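Local coordinates for lectin CEL-I, N-acetyl-D-galactosamine-specific C-type (Cucumaria echinata, PDB 1WMZ), which binds N-acetyl-D-galactosamine through a calcium-bearing site as an invertebrate C-type lectin, at residues Tyr76-Glu81 and Glu109-Phe114. Numbering follows the deposited sequence.
Sequences YDKYNE and EDYGQF. With CA (calcium ion), chain F; CA (calcium ion), chain H; CA (calcium ion), chain G; NGA (2-acetamido-2-deoxy-beta-D-galactopyranose), chain E.
Tyr76 and Tyr111 lie side by side as an antiparallel non-hydrogen-bonded pair, their CB atoms on the same face of the sheet, with Tyr76 CB resting 4.1 Å from Tyr111 CD2 and the end of the Tyr76 ring leading away from the strand. One residue on, Asp77 N donates to Asp110 O at 3.0 Å. The Asp77 carboxylate clasps one calcium with both oxygens, and OD2 also accepts a hydrogen bond from Gly82 N, which helps fix its rotation. Lys78 sends its aliphatic chain obliquely past the phenol end of Tyr111, CG lying 3.8 Å from OH, while Asp110 CB, from the same strand as Tyr111, sits over the centre of one face of that ring. Glu81 comes back to the metal: with CG anti to its backbone N (chi1 -176°) and a bend at chi2, its carboxylate grips the same calcium in bidentate fashion. Glu109 O, 2.4 Å from the calcium, Asp110 OD2, a water and Asn104 complete that shell. Glu81 OE2 and Asp110 OD2 stand 3.1 Å apart, yet both also bind a second calcium, so the metals probably offset the crowding of negative charge. Glu109 reaches the other way: its OE1 holds a third calcium at 2.2 Å, and OE2 lies 2.6 Å from O3 of the sugar, whose O3 and O4 both bind that metal. Calcium thus ties loop to strand, next to the calcium-borne sugar site that marks a C-type lectin carbohydrate-recognition domain.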
ATOM      1  N   TYR A  76     -19.975  14.587   3.884  1.00 17.32           N
ATOM      2  CA  TYR A  76     -20.906  15.370   3.064  1.00 18.47           C
ATOM      3  C   TYR A  76     -22.346  14.927   3.210  1.00 19.29           C
ATOM      4  O   TYR A  76     -22.609  13.804   3.627  1.00 19.47           O
ATOM      5  CB  TYR A  76     -20.500  15.404   1.587  1.00 17.87           C
ATOM      6  CG  TYR A  76     -20.705  14.144   0.774  1.00 19.74           C
ATOM      7  CD1 TYR A  76     -20.415  12.895   1.273  1.00 20.98           C
ATOM      8  CD2 TYR A  76     -21.162  14.242  -0.542  1.00 22.57           C
ATOM      9  CE1 TYR A  76     -20.604  11.761   0.491  1.00 19.40           C
ATOM     10  CE2 TYR A  76     -21.349  13.137  -1.321  1.00 25.90           C
ATOM     11  CZ  TYR A  76     -21.065  11.898  -0.811  1.00 24.71           C
ATOM     12  OH  TYR A  76     -21.247  10.801  -1.620  1.00 26.72           O
ATOM     13  N   ASP A  77     -23.267  15.851   2.934  1.00 20.05           N
ATOM     14  CA  ASP A  77     -24.698  15.574   3.035  1.00 21.32           C
ATOM     15  C   ASP A  77     -25.431  16.000   1.737  1.00 22.73           C
ATOM     16  O   ASP A  77     -26.613  16.350   1.771  1.00 22.83           O
ATOM     17  CB  ASP A  77     -25.309  16.239   4.279  1.00 21.38           C
ATOM     18  CG  ASP A  77     -25.626  17.702   4.075  1.00 22.70           C
ATOM     19  OD1 ASP A  77     -24.919  18.384   3.289  1.00 18.90           O
ATOM     20  OD2 ASP A  77     -26.586  18.261   4.661  1.00 21.01           O
ATOM     21  N   LYS A  78     -24.716  15.951   0.616  1.00 24.86           N
ATOM     22  CA  LYS A  78     -25.260  16.294  -0.710  1.00 27.23           C
ATOM     23  C   LYS A  78     -26.478  15.439  -1.082  1.00 28.62           C
ATOM     24  O   LYS A  78     -27.469  15.964  -1.612  1.00 29.47           O
ATOM     25  CB  LYS A  78     -24.192  16.086  -1.796  1.00 28.45           C
ATOM     26  CG  LYS A  78     -24.610  16.511  -3.204  1.00 30.83           C
ATOM     27  CD  LYS A  78     -24.000  15.581  -4.230  1.00 35.68           C
ATOM     28  CE  LYS A  78     -24.288  16.017  -5.672  1.00 39.20           C
ATOM     29  NZ  LYS A  78     -23.163  16.822  -6.285  1.00 39.44           N
ATOM     30  N   TYR A  79     -26.373  14.134  -0.840  1.00 30.11           N
ATOM     31  CA  TYR A  79     -27.388  13.176  -1.278  1.00 32.35           C
ATOM     32  C   TYR A  79     -28.644  13.238  -0.404  1.00 31.53           C
ATOM     33  O   TYR A  79     -29.744  13.165  -0.936  1.00 33.14           O
ATOM     34  CB  TYR A  79     -26.809  11.749  -1.343  1.00 32.85           C
ATOM     35  CG  TYR A  79     -25.940  11.518  -2.579  1.00 38.34           C
ATOM     36  CD1 TYR A  79     -24.549  11.503  -2.494  1.00 41.55           C
ATOM     37  CD2 TYR A  79     -26.519  11.324  -3.852  1.00 43.93           C
ATOM     38  CE1 TYR A  79     -23.751  11.303  -3.635  1.00 43.80           C
ATOM     39  CE2 TYR A  79     -25.725  11.118  -4.994  1.00 44.92           C
ATOM     40  CZ  TYR A  79     -24.346  11.109  -4.874  1.00 45.42           C
ATOM     41  OH  TYR A  79     -23.540  10.912  -5.983  1.00 48.44           O
ATOM     42  N   ASN A  80     -28.486  13.371   0.918  1.00 30.97           N
ATOM     43  CA  ASN A  80     -29.617  13.553   1.861  1.00 29.59           C
ATOM     44  C   ASN A  80     -29.343  14.674   2.892  1.00 28.56           C
ATOM     45  O   ASN A  80     -28.621  14.467   3.891  1.00 26.68           O
ATOM     46  CB  ASN A  80     -29.939  12.259   2.632  1.00 30.40           C
ATOM     47  CG  ASN A  80     -30.554  11.167   1.741  1.00 31.70           C
ATOM     48  OD1 ASN A  80     -31.695  11.283   1.309  1.00 34.48           O
ATOM     49  ND2 ASN A  80     -29.793  10.087   1.492  1.00 32.35           N
ATOM     50  N   GLU A  81     -29.932  15.845   2.653  1.00 27.18           N
ATOM     51  CA  GLU A  81     -29.731  17.019   3.523  1.00 26.91           C
ATOM     52  C   GLU A  81     -29.872  16.702   4.994  1.00 25.80           C
ATOM     53  O   GLU A  81     -30.884  16.127   5.439  1.00 26.75           O
ATOM     54  CB  GLU A  81     -30.666  18.156   3.114  1.00 26.80           C
ATOM     55  CG  GLU A  81     -30.471  19.469   3.910  1.00 25.52           C
ATOM     56  CD  GLU A  81     -29.042  20.020   3.896  1.00 23.66           C
ATOM     57  OE1 GLU A  81     -28.565  20.482   4.950  1.00 24.41           O
ATOM     58  OE2 GLU A  81     -28.404  20.015   2.833  1.00 26.12           O
ATOM     59  N   GLU A 109     -24.650  24.446   1.884  1.00 21.81           N
ATOM     60  CA  GLU A 109     -23.477  23.888   2.510  1.00 20.59           C
ATOM     61  C   GLU A 109     -23.653  22.382   2.800  1.00 20.90           C
ATOM     62  O   GLU A 109     -24.384  21.984   3.729  1.00 20.17           O
ATOM     63  CB  GLU A 109     -23.089  24.649   3.787  1.00 19.57           C
ATOM     64  CG  GLU A 109     -22.924  26.154   3.593  1.00 18.60           C
ATOM     65  CD  GLU A 109     -22.254  26.807   4.747  1.00 15.10           C
ATOM     66  OE1 GLU A 109     -22.520  26.437   5.905  1.00 17.83           O
ATOM     67  OE2 GLU A 109     -21.400  27.735   4.518  1.00 18.78           O
ATOM     68  N   ASP A 110     -22.943  21.570   2.017  1.00 20.98           N
ATOM     69  CA  ASP A 110     -23.007  20.096   2.076  1.00 21.56           C
ATOM     70  C   ASP A 110     -21.652  19.377   2.198  1.00 21.07           C
ATOM     71  O   ASP A 110     -21.586  18.162   2.087  1.00 21.00           O
ATOM     72  CB  ASP A 110     -23.674  19.559   0.819  1.00 23.03           C
ATOM     73  CG  ASP A 110     -24.948  20.316   0.441  1.00 27.22           C
ATOM     74  OD1 ASP A 110     -25.115  20.569  -0.770  1.00 34.62           O
ATOM     75  OD2 ASP A 110     -25.839  20.696   1.244  1.00 28.05           O
ATOM     76  N   TYR A 111     -20.584  20.118   2.413  1.00 18.81           N
ATOM     77  CA  TYR A 111     -19.220  19.602   2.305  1.00 19.43           C
ATOM     78  C   TYR A 111     -18.419  19.940   3.561  1.00 18.80           C
ATOM     79  O   TYR A 111     -18.241  21.110   3.925  1.00 18.73           O
ATOM     80  CB  TYR A 111     -18.594  20.198   1.023  1.00 18.26           C
ATOM     81  CG  TYR A 111     -19.478  19.988  -0.173  1.00 19.79           C
ATOM     82  CD1 TYR A 111     -20.213  21.045  -0.748  1.00 22.09           C
ATOM     83  CD2 TYR A 111     -19.669  18.712  -0.676  1.00 19.18           C
ATOM     84  CE1 TYR A 111     -21.049  20.819  -1.846  1.00 24.65           C
ATOM     85  CE2 TYR A 111     -20.496  18.471  -1.746  1.00 22.28           C
ATOM     86  CZ  TYR A 111     -21.197  19.530  -2.336  1.00 26.03           C
ATOM     87  OH  TYR A 111     -22.049  19.272  -3.378  1.00 29.33           O
ATOM     88  N   GLY A 112     -17.916  18.904   4.231  1.00 18.04           N
ATOM     89  CA  GLY A 112     -17.237  19.008   5.490  1.00 17.53           C
ATOM     90  C   GLY A 112     -15.794  19.456   5.380  1.00 17.17           C
ATOM     91  O   GLY A 112     -15.130  19.168   4.417  1.00 17.49           O
ATOM     92  N   GLN A 113     -15.311  20.126   6.407  1.00 19.06           N
ATOM     93  CA  GLN A 113     -13.949  20.665   6.438  1.00 18.28           C
ATOM     94  C   GLN A 113     -13.554  21.014   7.874  1.00 18.78           C
ATOM     95  O   GLN A 113     -14.414  21.379   8.699  1.00 18.67           O
ATOM     96  CB  GLN A 113     -13.857  21.906   5.539  1.00 18.69           C
ATOM     97  CG  GLN A 113     -14.832  23.055   5.994  1.00 19.41           C
ATOM     98  CD  GLN A 113     -14.728  24.413   5.226  1.00 18.12           C
ATOM     99  OE1 GLN A 113     -15.198  25.445   5.754  1.00 19.29           O
ATOM    100  NE2 GLN A 113     -14.191  24.408   4.019  1.00 17.23           N
ATOM    101  N   PHE A 114     -12.265  20.911   8.177  1.00 18.13           N
ATOM    102  CA  PHE A 114     -11.687  21.376   9.420  1.00 18.60           C
ATOM    103  C   PHE A 114     -11.493  22.896   9.287  1.00 19.80           C
ATOM    104  O   PHE A 114     -10.981  23.359   8.262  1.00 18.67           O
ATOM    105  CB  PHE A 114     -10.253  20.861   9.608  1.00 18.98           C
ATOM    106  CG  PHE A 114     -10.111  19.418  10.058  1.00 18.88           C
ATOM    107  CD1 PHE A 114      -8.843  18.964  10.451  1.00 20.08           C
ATOM    108  CD2 PHE A 114     -11.171  18.524  10.064  1.00 18.43           C
ATOM    109  CE1 PHE A 114      -8.642  17.642  10.867  1.00 19.67           C
ATOM    110  CE2 PHE A 114     -10.971  17.210  10.464  1.00 20.94           C
ATOM    111  CZ  PHE A 114      -9.712  16.770  10.870  1.00 20.29           C
TER
HETATM  112 CA    CA F 201     -26.257  20.516   3.856  1.00 20.21          CA
HETATM  113 CA    CA H 203     -27.970  20.092   0.307  1.00 41.83          CA
HETATM  114 CA    CA G 202     -21.492  26.094   7.861  1.00 18.48          CA
HETATM  115  C1  NGA E 501     -18.898  30.428   9.389  1.00 20.65           C
HETATM  116  C2  NGA E 501     -18.789  29.248   8.380  1.00 18.46           C
HETATM  117  C3  NGA E 501     -19.856  29.057   7.343  1.00 17.88           C
HETATM  118  C4  NGA E 501     -21.203  29.565   7.749  1.00 18.65           C
HETATM  119  C5  NGA E 501     -21.263  30.739   8.695  1.00 19.99           C
HETATM  120  C6  NGA E 501     -22.664  31.025   9.273  1.00 19.04           C
HETATM  121  C7  NGA E 501     -16.490  28.458   8.400  1.00 19.41           C
HETATM  122  C8  NGA E 501     -15.192  28.447   7.638  1.00 21.46           C
HETATM  123  N2  NGA E 501     -17.479  29.135   7.803  1.00 18.84           N
HETATM  124  O1  NGA E 501     -18.144  30.278  10.598  1.00 24.65           O
HETATM  125  O3  NGA E 501     -19.955  27.760   6.721  1.00 19.22           O
HETATM  126  O4  NGA E 501     -21.693  28.515   8.591  1.00 18.67           O
HETATM  127  O5  NGA E 501     -20.239  30.872   9.668  1.00 19.86           O
HETATM  128  O6  NGA E 501     -22.554  32.353   9.804  1.00 21.42           O
HETATM  129  O7  NGA E 501     -16.629  27.880   9.461  1.00 22.28           O
HETATM  130  O   HOH W   1     -28.385  17.910   0.513  1.00 29.05           O
HETATM  131  O   HOH W   2     -25.624  21.157   6.062  1.00 21.84           O